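GTPase activator-like protein (Chaetomium thermophilum, PDB 5HIU) is a fungal TSC2, probably a GTPase activator in signalling, represented by its helical N-terminal part. Local coordinates at residues L85-C88 against V89-P92. Residues are numbered along the deposited sequence; the frame is centred on the assembly and turned at random.
Sequences LIEC and VKYP
The flat carboxylate of Glu-87 is met by the ammonium of Lys-90 on the syn side of OE2, with NZ tilted 24° out of the carboxylate plane. This salt bridge is short, 2.7 Å from Glu-87 OE2 to Lys-90 NZ, whereas Glu-87 OE1 stays 3.9 Å from the same nitrogen. The other flat group, the ring of Tyr-91, has Cys-88 O set obliquely to it; the near approach belongs to Tyr-91 CB, 3.1 Å from that oxygen. A bend at chi2 of Glu-87 (-52°) folds its carboxylate toward the extended lysine, whose methylenes run past the carbonyl of Ile-86, with Lys-90 CG 3.6 Å from Ile-86 O.

Helix 75-89 illustrates how a helix can run out, here into the loop before helix 96-107 of the all-helical N-terminal part. Val-89 N still donates to Leu-85 O in a regular i to i+4 bond of 2.9 Å. Then the span shortens to three residues: Lys-90 N reaches Glu-87 O weakly, and Tyr-91 N bonds Cys-88 O at 3.0 Å. On the buried side, Val-89 and Cys-88 pack on Trp-62 of helix 59-65, while Val-89 also touches Leu-125 of helix 115-126.

The lysine's charge lies near the negative helix end, which would probably favour it; the carboxylate is compensated by the bridge and probably also by Arg-47, which Glu-87 touches.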
loop_
_atom_site.group_PDB
_atom_site.type_symbol
_atom_site.label_atom_id
_atom_site.label_comp_id
_atom_site.label_asym_id
_atom_site.label_seq_id
_atom_site.Cartn_x
_atom_site.Cartn_y
_atom_site.Cartn_z
ATOM N N LEU A 85 -6.886 19.501 -26.167
ATOM C CA LEU A 85 -5.629 18.743 -26.134
ATOM C C LEU A 85 -5.894 17.288 -25.723
ATOM O O LEU A 85 -5.303 16.350 -26.256
ATOM C CB LEU A 85 -4.617 19.403 -25.190
ATOM C CG LEU A 85 -4.052 20.780 -25.575
ATOM C CD1 LEU A 85 -3.032 21.243 -24.540
ATOM C CD2 LEU A 85 -3.401 20.800 -26.956
ATOM N N ILE A 86 -6.804 17.126 -24.786
ATOM C CA ILE A 86 -7.215 15.823 -24.307
ATOM C C ILE A 86 -7.770 14.987 -25.447
ATOM O O ILE A 86 -7.440 13.801 -25.577
ATOM C CB ILE A 86 -8.255 15.992 -23.183
ATOM C CG1 ILE A 86 -7.524 16.268 -21.884
ATOM C CG2 ILE A 86 -9.124 14.761 -23.027
ATOM C CD1 ILE A 86 -8.365 16.969 -20.870
ATOM N N GLU A 87 -8.601 15.599 -26.279
ATOM C CA GLU A 87 -9.125 14.882 -27.435
ATOM C C GLU A 87 -8.022 14.584 -28.424
ATOM O O GLU A 87 -8.047 13.535 -29.045
ATOM C CB GLU A 87 -10.275 15.638 -28.116
ATOM C CG GLU A 87 -11.565 15.644 -27.315
ATOM C CD GLU A 87 -11.993 14.251 -26.883
ATOM O OE1 GLU A 87 -12.443 13.480 -27.753
ATOM O OE2 GLU A 87 -11.877 13.920 -25.675
ATOM N N CYS A 88 -7.050 15.487 -28.558
ATOM C CA CYS A 88 -5.949 15.291 -29.499
ATOM C C CYS A 88 -5.035 14.114 -29.133
ATOM O O CYS A 88 -4.670 13.323 -29.992
ATOM C CB CYS A 88 -5.131 16.575 -29.659
ATOM S SG CYS A 88 -6.034 17.892 -30.512
ATOM N N VAL A 89 -4.660 13.986 -27.869
ATOM C CA VAL A 89 -3.733 12.924 -27.498
ATOM C C VAL A 89 -4.295 11.542 -27.794
ATOM O O VAL A 89 -3.534 10.622 -27.985
ATOM C CB VAL A 89 -3.281 13.000 -26.033
ATOM C CG1 VAL A 89 -2.437 14.238 -25.813
ATOM C CG2 VAL A 89 -4.463 12.977 -25.072
ATOM N N LYS A 90 -5.620 11.405 -27.844
ATOM C CA LYS A 90 -6.279 10.129 -28.153
ATOM C C LYS A 90 -5.918 9.607 -29.542
ATOM O O LYS A 90 -5.839 8.403 -29.745
ATOM C CB LYS A 90 -7.800 10.251 -27.992
ATOM C CG LYS A 90 -8.235 10.383 -26.540
ATOM C CD LYS A 90 -9.627 10.972 -26.373
ATOM C CE LYS A 90 -9.951 11.101 -24.885
ATOM N NZ LYS A 90 -11.325 11.577 -24.536
ATOM N N TYR A 91 -5.670 10.511 -30.476
ATOM C CA TYR A 91 -5.222 10.169 -31.830
ATOM C C TYR A 91 -4.257 8.986 -31.808
ATOM O O TYR A 91 -3.230 9.042 -31.128
ATOM C CB TYR A 91 -4.531 11.380 -32.440
ATOM C CG TYR A 91 -4.053 11.248 -33.862
ATOM C CD1 TYR A 91 -4.946 11.298 -34.924
ATOM C CD2 TYR A 91 -2.695 11.141 -34.155
ATOM C CE1 TYR A 91 -4.509 11.209 -36.234
ATOM C CE2 TYR A 91 -2.248 11.054 -35.460
ATOM C CZ TYR A 91 -3.163 11.094 -36.496
ATOM O OH TYR A 91 -2.723 11.012 -37.793
ATOM N N PRO A 92 -4.576 7.918 -32.562
ATOM C CA PRO A 92 -3.822 6.682 -32.423
ATOM C C PRO A 92 -2.429 6.759 -33.024
ATOM O O PRO A 92 -1.450 6.502 -32.321
ATOM C CB PRO A 92 -4.677 5.648 -33.166
ATOM C CG PRO A 92 -5.534 6.425 -34.095
ATOM C CD PRO A 92 -5.526 7.867 -33.686
#